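PDB 4RTB: HydG protein from Carboxydothermus hydrogenoformans, which matures [FeFe]-hydrogenase as a radical S-adenosylmethionine lyase carrying a [4Fe-4S] cluster, making carbon monoxide and cyanide ligands for the hydrogenase active site. Local coordinates for residues Q83-K88 with V337-S342; G386-F391 with F424-Y429; C418-L423 with P456-I461; K305-V310 with R333-E338. All blocks are in the same frame, centred on the assembly; numbering follows the deposited sequence.

Interaction 1. Residues Q83-K88 with V337-S342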
loop_
_atom_site.group_PDB
_atom_site.type_symbol
_atom_site.label_atom_id
_atom_site.label_comp_id
_atom_site.label_asym_id
_atom_site.label_seq_id
_atom_site.Cartn_x
_atom_site.Cartn_y
_atom_site.Cartn_z
ATOM N N GLN A 83 -3.924 15.986 13.802
ATOM C CA GLN A 83 -3.506 14.786 14.522
ATOM C C GLN A 83 -2.824 13.770 13.609
ATOM O O GLN A 83 -1.825 13.158 13.993
ATOM C CB GLN A 83 -4.701 14.135 15.216
ATOM C CG GLN A 83 -4.754 14.404 16.705
ATOM C CD GLN A 83 -3.523 13.897 17.429
ATOM O OE1 GLN A 83 -2.987 12.838 17.101
ATOM N NE2 GLN A 83 -3.063 14.657 18.417
ATOM N N ALA A 84 -3.366 13.595 12.407
ATOM C CA ALA A 84 -2.796 12.659 11.442
ATOM C C ALA A 84 -1.345 13.014 11.113
ATOM O O ALA A 84 -0.459 12.153 11.174
ATOM C CB ALA A 84 -3.634 12.627 10.175
ATOM N N ARG A 85 -1.111 14.281 10.774
ATOM C CA ARG A 85 0.235 14.753 10.460
ATOM C C ARG A 85 1.155 14.597 11.664
ATOM O O ARG A 85 2.333 14.244 11.518
ATOM C CB ARG A 85 0.214 16.219 10.003
ATOM C CG ARG A 85 -0.672 16.500 8.792
ATOM C CD ARG A 85 -0.481 17.918 8.248
ATOM N NE ARG A 85 -1.272 18.132 7.036
ATOM C CZ ARG A 85 -2.105 19.149 6.844
ATOM N NH1 ARG A 85 -2.261 20.074 7.783
ATOM N NH2 ARG A 85 -2.782 19.246 5.706
ATOM N N LYS A 86 0.617 14.855 12.854
ATOM C CA LYS A 86 1.429 14.751 14.061
ATOM C C LYS A 86 1.891 13.313 14.281
ATOM O O LYS A 86 3.060 13.066 14.582
ATOM C CB LYS A 86 0.664 15.256 15.284
ATOM C CG LYS A 86 1.570 15.616 16.450
ATOM C CD LYS A 86 1.258 17.003 16.984
ATOM C CE LYS A 86 0.129 16.956 17.994
ATOM N NZ LYS A 86 0.541 16.237 19.231
ATOM N N VAL A 87 0.968 12.372 14.112
ATOM C CA VAL A 87 1.257 10.949 14.275
ATOM C C VAL A 87 2.246 10.430 13.229
ATOM O O VAL A 87 3.225 9.737 13.561
ATOM C CB VAL A 87 -0.042 10.124 14.199
ATOM C CG1 VAL A 87 0.263 8.639 14.118
ATOM C CG2 VAL A 87 -0.935 10.434 15.393
ATOM N N LYS A 88 1.988 10.769 11.967
ATOM C CA LYS A 88 2.864 10.363 10.875
ATOM C C LYS A 88 4.274 10.886 11.110
ATOM O O LYS A 88 5.253 10.176 10.869
ATOM C CB LYS A 88 2.325 10.855 9.529
ATOM C CG LYS A 88 2.984 10.201 8.313
ATOM C CD LYS A 88 4.191 10.991 7.823
ATOM C CE LYS A 88 5.085 10.140 6.932
ATOM N NZ LYS A 88 4.353 9.585 5.764
ATOM N N VAL A 337 0.982 11.904 1.686
ATOM C CA VAL A 337 2.217 11.541 2.372
ATOM C C VAL A 337 2.314 12.308 3.697
ATOM O O VAL A 337 2.705 11.739 4.718
ATOM C CB VAL A 337 3.468 11.809 1.502
ATOM C CG1 VAL A 337 4.736 11.507 2.282
ATOM C CG2 VAL A 337 3.417 10.973 0.228
ATOM N N GLU A 338 1.937 13.587 3.680
ATOM C CA GLU A 338 1.886 14.397 4.902
ATOM C C GLU A 338 0.940 13.801 5.948
ATOM O O GLU A 338 1.234 13.823 7.146
ATOM C CB GLU A 338 1.446 15.837 4.589
ATOM C CG GLU A 338 2.566 16.824 4.264
ATOM C CD GLU A 338 2.038 18.183 3.807
ATOM O OE1 GLU A 338 1.296 18.837 4.575
ATOM O OE2 GLU A 338 2.366 18.597 2.674
ATOM N N LEU A 339 -0.192 13.271 5.490
ATOM C CA LEU A 339 -1.265 12.870 6.397
ATOM C C LEU A 339 -1.220 11.416 6.885
ATOM O O LEU A 339 -2.001 11.044 7.762
ATOM C CB LEU A 339 -2.623 13.128 5.740
ATOM C CG LEU A 339 -3.302 14.453 6.088
ATOM C CD1 LEU A 339 -2.628 15.614 5.381
ATOM C CD2 LEU A 339 -4.780 14.402 5.752
ATOM N N GLY A 340 -0.335 10.591 6.333
ATOM C CA GLY A 340 -0.208 9.233 6.838
ATOM C C GLY A 340 0.476 8.192 5.968
ATOM O O GLY A 340 1.048 7.229 6.482
ATOM N N VAL A 341 0.400 8.373 4.654
ATOM C CA VAL A 341 0.998 7.443 3.699
ATOM C C VAL A 341 2.492 7.258 3.951
ATOM O O VAL A 341 3.226 8.233 4.091
ATOM C CB VAL A 341 0.778 7.927 2.251
ATOM C CG1 VAL A 341 1.634 7.138 1.275
ATOM C CG2 VAL A 341 -0.696 7.843 1.883
ATOM N N SER A 342 2.941 6.008 4.011
ATOM C CA SER A 342 4.347 5.720 4.277
ATOM C C SER A 342 5.016 4.978 3.123
ATOM O O SER A 342 6.241 4.843 3.093
ATOM C CB SER A 342 4.488 4.912 5.568
ATOM O OG SER A 342 3.734 3.715 5.502
#
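The glycine-terminated end of helix 330-339 is met by Lys88, Arg85 and Ala84 of helix 74-91. Lys88 runs its aliphatic chain past the bare backbone of Gly340, CG lying 3.6 Å from Gly340 CA. With CG anti to the backbone N (chi1 -166°) and bends at chi2 and chi4, the chain turns its ammonium onto the last helical turn, where NZ donates to Val337 O at 2.9 Å. The C=O...N angle is 145°, and the donor is tilted only slightly from the carbonyl plane. A positive charge at this helix end would probably be favoured by the helix dipole. Replacing Lys88 by an alanine is likely to leave Val337 O without this donor and Gly340 without its aliphatic cover. Arg85 reaches out extended toward Glu338, NE standing 3.6 Å from OE1 of Glu338. This salt bridge is long, with guanidinium and carboxylate planes 47° apart and no N-H aimed at the oxygen, while Leu339 CD1 rests against the same guanidinium. Ala84 CB sits 4.5 Å from Leu339 CG. Gly340 takes a positive phi as the chain leaves the helix. The chain then passes into strand 343-345, paired with strand 95-105 that follows helix 74-91, so the contact joins the outer helices where a TIM-type barrel closes, as in radical SAM enzymes of this kind.

Interaction 2. Residues G386-F391 with F424-Y429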
loop_
_atom_site.group_PDB
_atom_site.type_symbol
_atom_site.label_atom_id
_atom_site.label_comp_id
_atom_site.label_asym_id
_atom_site.label_seq_id
_atom_site.Cartn_x
_atom_site.Cartn_y
_atom_site.Cartn_z
ATOM N N GLY A 386 10.314 18.454 1.277
ATOM C CA GLY A 386 10.925 18.190 2.567
ATOM C C GLY A 386 10.905 16.739 3.002
ATOM O O GLY A 386 11.151 16.432 4.171
ATOM N N PHE A 387 10.627 15.844 2.060
ATOM C CA PHE A 387 10.482 14.421 2.363
ATOM C C PHE A 387 11.767 13.626 2.136
ATOM O O PHE A 387 12.616 14.010 1.330
ATOM C CB PHE A 387 9.350 13.821 1.527
ATOM C CG PHE A 387 7.985 14.318 1.907
ATOM C CD1 PHE A 387 7.037 14.588 0.934
ATOM C CD2 PHE A 387 7.644 14.503 3.239
ATOM C CE1 PHE A 387 5.775 15.042 1.278
ATOM C CE2 PHE A 387 6.382 14.957 3.589
ATOM C CZ PHE A 387 5.448 15.226 2.608
ATOM N N LEU A 388 11.894 12.513 2.855
ATOM C CA LEU A 388 13.053 11.634 2.742
ATOM C C LEU A 388 12.683 10.356 1.988
ATOM O O LEU A 388 12.026 9.472 2.542
ATOM C CB LEU A 388 13.599 11.288 4.131
ATOM C CG LEU A 388 15.079 10.938 4.336
ATOM C CD1 LEU A 388 15.203 9.789 5.326
ATOM C CD2 LEU A 388 15.800 10.604 3.033
ATOM N N PRO A 389 13.101 10.259 0.717
ATOM C CA PRO A 389 12.855 9.065 -0.097
ATOM C C PRO A 389 13.731 7.908 0.357
ATOM O O PRO A 389 14.913 8.118 0.633
ATOM C CB PRO A 389 13.232 9.512 -1.514
ATOM C CG PRO A 389 13.320 11.011 -1.453
ATOM C CD PRO A 389 13.755 11.322 -0.061
ATOM N N SER A 390 13.165 6.708 0.429
ATOM C CA SER A 390 13.911 5.558 0.919
ATOM C C SER A 390 13.706 4.330 0.045
ATOM O O SER A 390 12.747 4.244 -0.722
ATOM C CB SER A 390 13.514 5.243 2.359
ATOM O OG SER A 390 12.558 6.176 2.821
ATOM N N PHE A 391 14.632 3.386 0.172
ATOM C CA PHE A 391 14.620 2.164 -0.614
ATOM C C PHE A 391 15.191 1.030 0.237
ATOM O O PHE A 391 16.179 0.403 -0.149
ATOM C CB PHE A 391 15.446 2.330 -1.900
ATOM C CG PHE A 391 15.209 3.630 -2.625
ATOM C CD1 PHE A 391 15.973 4.751 -2.338
ATOM C CD2 PHE A 391 14.235 3.725 -3.606
ATOM C CE1 PHE A 391 15.763 5.946 -3.006
ATOM C CE2 PHE A 391 14.021 4.916 -4.279
ATOM C CZ PHE A 391 14.787 6.029 -3.979
ATOM N N PHE A 424 20.819 6.161 4.496
ATOM C CA PHE A 424 21.829 5.497 3.685
ATOM C C PHE A 424 21.259 4.840 2.437
ATOM O O PHE A 424 21.964 4.709 1.437
ATOM C CB PHE A 424 22.592 4.477 4.524
ATOM C CG PHE A 424 23.629 5.101 5.400
ATOM C CD1 PHE A 424 24.791 5.614 4.848
ATOM C CD2 PHE A 424 23.436 5.209 6.766
ATOM C CE1 PHE A 424 25.749 6.204 5.643
ATOM C CE2 PHE A 424 24.392 5.800 7.568
ATOM C CZ PHE A 424 25.549 6.300 7.004
ATOM N N SER A 425 19.996 4.432 2.480
ATOM C CA SER A 425 19.357 3.929 1.271
ATOM C C SER A 425 19.298 5.058 0.245
ATOM O O SER A 425 19.622 4.868 -0.936
ATOM C CB SER A 425 17.959 3.379 1.563
ATOM O OG SER A 425 17.076 4.399 1.987
ATOM N N PHE A 426 18.917 6.244 0.711
ATOM C CA PHE A 426 18.863 7.412 -0.161
ATOM C C PHE A 426 20.261 7.827 -0.619
ATOM O O PHE A 426 20.438 8.300 -1.744
ATOM C CB PHE A 426 18.167 8.576 0.543
ATOM C CG PHE A 426 17.949 9.773 -0.338
ATOM C CD1 PHE A 426 18.528 10.992 -0.028
ATOM C CD2 PHE A 426 17.172 9.675 -1.482
ATOM C CE1 PHE A 426 18.329 12.097 -0.838
ATOM C CE2 PHE A 426 16.971 10.774 -2.296
ATOM C CZ PHE A 426 17.551 11.987 -1.974
ATOM N N VAL A 427 21.250 7.647 0.254
ATOM C CA VAL A 427 22.639 7.908 -0.103
ATOM C C VAL A 427 23.028 7.022 -1.279
ATOM O O VAL A 427 23.573 7.502 -2.274
ATOM C CB VAL A 427 23.606 7.656 1.082
ATOM C CG1 VAL A 427 25.049 7.662 0.605
ATOM C CG2 VAL A 427 23.412 8.694 2.175
ATOM N N GLU A 428 22.723 5.733 -1.165
ATOM C CA GLU A 428 23.029 4.771 -2.220
ATOM C C GLU A 428 22.329 5.132 -3.522
ATOM O O GLU A 428 22.917 5.023 -4.604
ATOM C CB GLU A 428 22.639 3.357 -1.798
ATOM C CG GLU A 428 22.907 2.315 -2.869
ATOM C CD GLU A 428 23.089 0.929 -2.295
ATOM O OE1 GLU A 428 22.908 0.768 -1.072
ATOM O OE2 GLU A 428 23.420 0.004 -3.065
ATOM N N TYR A 429 21.075 5.558 -3.415
ATOM C CA TYR A 429 20.356 6.028 -4.591
ATOM C C TYR A 429 21.103 7.174 -5.262
ATOM O O TYR A 429 21.333 7.148 -6.471
ATOM C CB TYR A 429 18.941 6.483 -4.236
ATOM C CG TYR A 429 18.225 7.111 -5.410
ATOM C CD1 TYR A 429 18.167 8.490 -5.558
ATOM C CD2 TYR A 429 17.628 6.323 -6.384
ATOM C CE1 TYR A 429 17.523 9.067 -6.637
ATOM C CE2 TYR A 429 16.982 6.889 -7.465
ATOM C CZ TYR A 429 16.932 8.262 -7.586
ATOM O OH TYR A 429 16.288 8.832 -8.661
#
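Phe391 and Pro389 are the two bumps that strand 388-390 and its C-terminal neighbour press into the side of helix 419-432. The short strand and helix segments cross steeply, at 79°, with axes 7.2 Å apart. Pro389 sits over one face of the Phe426 ring, its CD 4.2 Å from the ring centroid, a CH-pi contact displaced toward the rim. Leu388 comes in beside it, CD2 lying 4.0 Å from Phe426 CB. The Phe391 ring enters the groove between Phe426 and Tyr429, one turn apart on the helix. Its CE1 approaches the edge of the Phe426 ring, 4.3 Å from CD2, and also meets Tyr429 CB. Phe391 and Tyr429 form an offset pair with little overlap, planes 21° apart and centroids separated by 5.0 Å. With an alanine in place of Phe426, Pro389 would probably lose the face it rests on and a gap would open beside Phe391. Ser425 fills the remaining notch: chi1 of 65° brings OG to Phe391 N, which donates a weak bond of 3.2 Å, while OG is also bonded to Ala422 O. Helices 375-384 and 438-454 pack on Phe426 as well, through Val379, Ile383 and Leu448. The strand also pairs in parallel with strand 95-105, so helix 419-432 lies across a short extra strand that branches from strand 95-105 beside the barrel.

Interaction 3. Residues C418-L423 with P456-I461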
loop_
_atom_site.group_PDB
_atom_site.type_symbol
_atom_site.label_atom_id
_atom_site.label_comp_id
_atom_site.label_asym_id
_atom_site.label_seq_id
_atom_site.Cartn_x
_atom_site.Cartn_y
_atom_site.Cartn_z
ATOM N N CYS A 418 14.595 5.727 13.797
ATOM C CA CYS A 418 15.383 4.852 12.922
ATOM C C CYS A 418 15.584 5.422 11.517
ATOM O O CYS A 418 15.402 4.731 10.513
ATOM C CB CYS A 418 14.742 3.467 12.830
ATOM S SG CYS A 418 15.941 2.121 12.971
ATOM N N THR A 419 15.964 6.694 11.471
ATOM C CA THR A 419 16.293 7.385 10.228
ATOM C C THR A 419 17.549 6.882 9.473
ATOM O O THR A 419 17.523 6.843 8.244
ATOM C CB THR A 419 16.454 8.899 10.494
ATOM O OG1 THR A 419 15.346 9.361 11.276
ATOM C CG2 THR A 419 16.506 9.680 9.193
ATOM N N PRO A 420 18.643 6.507 10.185
ATOM C CA PRO A 420 19.884 6.067 9.526
ATOM C C PRO A 420 19.745 5.141 8.315
ATOM O O PRO A 420 20.365 5.412 7.282
ATOM C CB PRO A 420 20.629 5.326 10.654
ATOM C CG PRO A 420 19.673 5.284 11.819
ATOM C CD PRO A 420 18.831 6.487 11.643
ATOM N N ASP A 421 18.970 4.068 8.437
ATOM C CA ASP A 421 18.840 3.118 7.340
ATOM C C ASP A 421 18.264 3.804 6.101
ATOM O O ASP A 421 18.767 3.619 4.990
ATOM C CB ASP A 421 17.968 1.930 7.749
ATOM C CG ASP A 421 18.261 0.684 6.929
ATOM O OD1 ASP A 421 19.451 0.423 6.648
ATOM O OD2 ASP A 421 17.304 -0.035 6.567
ATOM N N ALA A 422 17.224 4.609 6.304
ATOM C CA ALA A 422 16.602 5.363 5.219
ATOM C C ALA A 422 17.583 6.363 4.608
ATOM O O ALA A 422 17.686 6.488 3.379
ATOM C CB ALA A 422 15.361 6.079 5.719
ATOM N N LEU A 423 18.291 7.075 5.481
ATOM C CA LEU A 423 19.349 7.989 5.076
ATOM C C LEU A 423 20.300 7.322 4.108
ATOM O O LEU A 423 20.549 7.839 3.027
ATOM C CB LEU A 423 20.131 8.488 6.291
ATOM C CG LEU A 423 19.488 9.554 7.173
ATOM C CD1 LEU A 423 20.299 9.728 8.446
ATOM C CD2 LEU A 423 19.377 10.867 6.420
ATOM N N PRO A 456 21.318 15.941 16.334
ATOM C CA PRO A 456 22.639 15.940 16.977
ATOM C C PRO A 456 23.084 14.558 17.455
ATOM O O PRO A 456 24.266 14.361 17.748
ATOM C CB PRO A 456 22.443 16.885 18.165
ATOM C CG PRO A 456 21.011 16.702 18.530
ATOM C CD PRO A 456 20.271 16.450 17.239
ATOM N N ASN A 457 22.149 13.618 17.537
ATOM C CA ASN A 457 22.476 12.253 17.931
ATOM C C ASN A 457 23.121 11.477 16.786
ATOM O O ASN A 457 23.553 10.336 16.964
ATOM C CB ASN A 457 21.223 11.524 18.417
ATOM N N PHE A 458 23.174 12.100 15.612
ATOM C CA PHE A 458 23.698 11.454 14.411
ATOM C C PHE A 458 24.897 12.204 13.819
ATOM O O PHE A 458 24.946 12.431 12.610
ATOM C CB PHE A 458 22.607 11.341 13.337
ATOM C CG PHE A 458 21.383 10.562 13.761
ATOM C CD1 PHE A 458 20.169 10.784 13.129
ATOM C CD2 PHE A 458 21.440 9.606 14.763
ATOM C CE1 PHE A 458 19.036 10.081 13.492
ATOM C CE2 PHE A 458 20.306 8.897 15.134
ATOM C CZ PHE A 458 19.103 9.137 14.496
ATOM N N GLU A 459 25.854 12.592 14.658
ATOM C CA GLU A 459 27.044 13.302 14.188
ATOM C C GLU A 459 27.912 12.405 13.297
ATOM O O GLU A 459 28.234 12.762 12.151
ATOM C CB GLU A 459 27.856 13.818 15.382
ATOM C CG GLU A 459 28.672 15.082 15.120
ATOM C CD GLU A 459 30.063 14.799 14.575
ATOM O OE1 GLU A 459 30.411 13.612 14.399
ATOM O OE2 GLU A 459 30.815 15.766 14.327
ATOM N N ASN A 460 28.283 11.241 13.829
ATOM C CA ASN A 460 29.136 10.301 13.106
ATOM C C ASN A 460 28.483 9.784 11.825
ATOM O O ASN A 460 29.170 9.491 10.841
ATOM C CB ASN A 460 29.518 9.124 14.007
ATOM C CG ASN A 460 30.515 9.509 15.079
ATOM O OD1 ASN A 460 31.714 9.557 14.820
ATOM N ND2 ASN A 460 30.028 9.771 16.291
ATOM N N ILE A 461 27.158 9.659 11.847
ATOM C CA ILE A 461 26.402 9.321 10.645
ATOM C C ILE A 461 26.616 10.391 9.582
ATOM O O ILE A 461 26.829 10.076 8.414
ATOM C CB ILE A 461 24.898 9.175 10.938
ATOM C CG1 ILE A 461 24.659 8.033 11.929
ATOM C CG2 ILE A 461 24.120 8.944 9.658
ATOM C CD1 ILE A 461 23.207 7.842 12.298
#
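Phe458 and Pro420 cross at about a right angle, the phenyl ring reaching from the start of one helix to the pyrrolidine ring at the start of another. CZ of Phe458 lies 3.9 Å from Pro420 CD, and its neighbour CE1 extends the touch to Thr419 CB at 4.1 Å. The ring gets there because Phe458 holds CG anti to its own carbonyl carbon (chi1 -59°), which carries the far end of the phenyl over to helix 419-432. Phe458 occupies the N-cap position of helix 459-468, while Pro420 belongs to the opening turn of helix 419-432. Together with helix 438-454, which lies between them in sequence, these make up the C-terminal helical region appended to the radical SAM barrel. One turn further along, the pattern is repeated with branched aliphatic chains. Ile461 points at the first helix and splits its two branches between two partners: CD1, at the end of the long branch, meets Pro420 CB at 4.0 Å, whereas the CG2 methyl meets Leu423 CD1 at 4.1 Å. Leu423 and Ile461 also cross at about a right angle, meeting methyl to methyl. No hydrogen bond links the two segments, and of the touching residues Leu423 alone is buried.

Interaction 4. Residues K305-V310 with R333-E338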
loop_
_atom_site.group_PDB
_atom_site.type_symbol
_atom_site.label_atom_id
_atom_site.label_comp_id
_atom_site.label_asym_id
_atom_site.label_seq_id
_atom_site.Cartn_x
_atom_site.Cartn_y
_atom_site.Cartn_z
ATOM N N LYS A 305 -12.558 13.359 1.308
ATOM C CA LYS A 305 -12.899 12.132 2.015
ATOM C C LYS A 305 -11.738 11.144 1.976
ATOM O O LYS A 305 -11.490 10.447 2.950
ATOM C CB LYS A 305 -14.162 11.502 1.426
ATOM C CG LYS A 305 -15.303 11.373 2.426
ATOM C CD LYS A 305 -16.630 11.791 1.812
ATOM C CE LYS A 305 -17.782 11.579 2.786
ATOM N NZ LYS A 305 -17.554 12.263 4.091
ATOM N N PHE A 306 -11.023 11.104 0.856
ATOM C CA PHE A 306 -9.834 10.264 0.728
ATOM C C PHE A 306 -8.790 10.623 1.787
ATOM O O PHE A 306 -8.295 9.751 2.523
ATOM C CB PHE A 306 -9.233 10.409 -0.670
ATOM C CG PHE A 306 -8.353 9.266 -1.074
ATOM C CD1 PHE A 306 -8.631 7.977 -0.649
ATOM C CD2 PHE A 306 -7.245 9.476 -1.879
ATOM C CE1 PHE A 306 -7.826 6.918 -1.022
ATOM C CE2 PHE A 306 -6.433 8.425 -2.254
ATOM C CZ PHE A 306 -6.723 7.142 -1.825
ATOM N N LYS A 307 -8.466 11.915 1.854
ATOM C CA LYS A 307 -7.549 12.430 2.865
ATOM C C LYS A 307 -8.037 12.029 4.256
ATOM O O LYS A 307 -7.238 11.682 5.131
ATOM C CB LYS A 307 -7.417 13.951 2.744
ATOM C CG LYS A 307 -6.732 14.407 1.456
ATOM C CD LYS A 307 -7.312 15.713 0.909
ATOM C CE LYS A 307 -6.886 16.930 1.716
ATOM N NZ LYS A 307 -7.346 18.199 1.075
ATOM N N LYS A 308 -9.353 12.050 4.442
ATOM C CA LYS A 308 -9.955 11.574 5.684
ATOM C C LYS A 308 -9.684 10.091 5.945
ATOM O O LYS A 308 -9.459 9.696 7.092
ATOM C CB LYS A 308 -11.462 11.818 5.675
ATOM C CG LYS A 308 -11.895 13.057 6.420
ATOM C CD LYS A 308 -13.403 13.103 6.526
ATOM C CE LYS A 308 -13.847 14.140 7.529
ATOM N NZ LYS A 308 -15.328 14.189 7.614
ATOM N N ILE A 309 -9.712 9.269 4.896
ATOM C CA ILE A 309 -9.459 7.844 5.079
ATOM C C ILE A 309 -8.016 7.620 5.497
ATOM O O ILE A 309 -7.760 6.906 6.462
ATOM C CB ILE A 309 -9.725 6.989 3.817
ATOM C CG1 ILE A 309 -10.884 7.536 2.991
ATOM C CG2 ILE A 309 -10.024 5.552 4.217
ATOM C CD1 ILE A 309 -11.123 6.761 1.712
ATOM N N VAL A 310 -7.069 8.224 4.779
ATOM C CA VAL A 310 -5.661 7.995 5.114
ATOM C C VAL A 310 -5.325 8.594 6.483
ATOM O O VAL A 310 -4.447 8.088 7.194
ATOM C CB VAL A 310 -4.695 8.566 4.037
ATOM C CG1 VAL A 310 -5.343 8.523 2.663
ATOM C CG2 VAL A 310 -4.243 9.981 4.377
ATOM N N ARG A 333 -0.931 13.743 -3.827
ATOM C CA ARG A 333 -0.027 12.661 -3.454
ATOM C C ARG A 333 0.798 13.011 -2.216
ATOM O O ARG A 333 0.794 12.273 -1.221
ATOM C CB ARG A 333 0.889 12.327 -4.639
ATOM C CG ARG A 333 1.816 11.146 -4.441
ATOM C CD ARG A 333 3.267 11.556 -4.630
ATOM N NE ARG A 333 3.628 11.815 -6.022
ATOM C CZ ARG A 333 4.585 12.661 -6.394
ATOM N NH1 ARG A 333 5.265 13.340 -5.479
ATOM N NH2 ARG A 333 4.857 12.840 -7.680
ATOM N N ASP A 334 1.479 14.152 -2.260
ATOM C CA ASP A 334 2.354 14.526 -1.156
ATOM C C ASP A 334 1.581 15.068 0.052
ATOM O O ASP A 334 2.096 15.068 1.172
ATOM C CB ASP A 334 3.397 15.531 -1.640
ATOM C CG ASP A 334 4.311 14.941 -2.701
ATOM O OD1 ASP A 334 4.796 15.691 -3.572
ATOM O OD2 ASP A 334 4.536 13.715 -2.667
ATOM N N GLU A 335 0.345 15.513 -0.169
ATOM C CA GLU A 335 -0.545 15.825 0.948
ATOM C C GLU A 335 -0.872 14.536 1.701
ATOM O O GLU A 335 -0.865 14.501 2.933
ATOM C CB GLU A 335 -1.835 16.504 0.470
ATOM C CG GLU A 335 -1.987 17.955 0.930
ATOM C CD GLU A 335 -3.439 18.382 1.098
ATOM O OE1 GLU A 335 -4.181 18.417 0.093
ATOM O OE2 GLU A 335 -3.839 18.683 2.245
ATOM N N LEU A 336 -1.147 13.475 0.948
ATOM C CA LEU A 336 -1.430 12.169 1.527
ATOM C C LEU A 336 -0.196 11.636 2.243
ATOM O O LEU A 336 -0.310 10.996 3.291
ATOM C CB LEU A 336 -1.895 11.187 0.449
ATOM C CG LEU A 336 -3.184 11.581 -0.279
ATOM C CD1 LEU A 336 -3.443 10.665 -1.465
ATOM C CD2 LEU A 336 -4.369 11.581 0.675
ATOM N N VAL A 337 0.982 11.904 1.686
ATOM C CA VAL A 337 2.217 11.541 2.372
ATOM C C VAL A 337 2.314 12.308 3.697
ATOM O O VAL A 337 2.705 11.739 4.718
ATOM C CB VAL A 337 3.468 11.809 1.502
ATOM C CG1 VAL A 337 4.736 11.507 2.282
ATOM C CG2 VAL A 337 3.417 10.973 0.228
ATOM N N GLU A 338 1.937 13.587 3.680
ATOM C CA GLU A 338 1.886 14.397 4.902
ATOM C C GLU A 338 0.940 13.801 5.948
ATOM O O GLU A 338 1.234 13.823 7.146
ATOM C CB GLU A 338 1.446 15.837 4.589
ATOM C CG GLU A 338 2.566 16.824 4.264
ATOM C CD GLU A 338 2.038 18.183 3.807
ATOM O OE1 GLU A 338 1.296 18.837 4.575
ATOM O OE2 GLU A 338 2.366 18.597 2.674
#
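Phe306 opens the contact from helix 303-316, leaning its ring toward Leu336 of helix 330-339. Its CG is anti to the backbone N (chi1 -159°), which swings the ring out from the helix until CE2 lies 3.8 Å from Leu336 CD1; the two side chains cross at about a right angle. Ile309 CD1, from the same helix, sits in plane at the edge of that ring. Next comes Lys307, which does two jobs. Its CG packs 3.8 Å from Leu336 CD2, and bends at chi2 and chi3 then bring NZ to Glu335, 3.3 Å from OE1. This weak hydrogen bond forms part of a salt bridge. Glu335 OE2 also faces Arg85 in a long, weak ion pair. One turn beyond Phe306, Val310 presents both methyls to the same leucine branch, CG1 being 3.8 Å from Leu336 CD2. Leu336 is thus gripped by one methyl at Phe306 and by the other at Lys307 and Val310. The two helix segments run roughly parallel, 31° apart, with their axes 9.8 Å from each other. The chemistry therefore divides: a buried apolar seam centred on Leu336 and, along its partly exposed margin, a pair of opposite charges whose weak bond probably contributes less than the apolar packing.

In the fold
Interactions 1 and 4 share helix 330-339, and Val337 and Glu338 with it; their centres are 8 Å apart, and Val341 N probably bonds to Leu336 O (3.0 Å) between them. Phe387 carries the connection onward to interaction 2, its CZ packing 3.7 Å from Glu338 CG. Interactions 2 and 3 both use helix 419-432, with centres 12 Å apart and Leu388 CD1 lying 3.7 Å from Ala422 CB. Interaction 3, at the C-terminal surface, does not touch interaction 1, from which it is about 10 Å away at the nearest atoms. In interaction 4 the Phe306 side chain is about 7 Å from that of Lys288, an S-adenosylmethionine-binding residue, and about 10 Å from the bound S-adenosylmethionine.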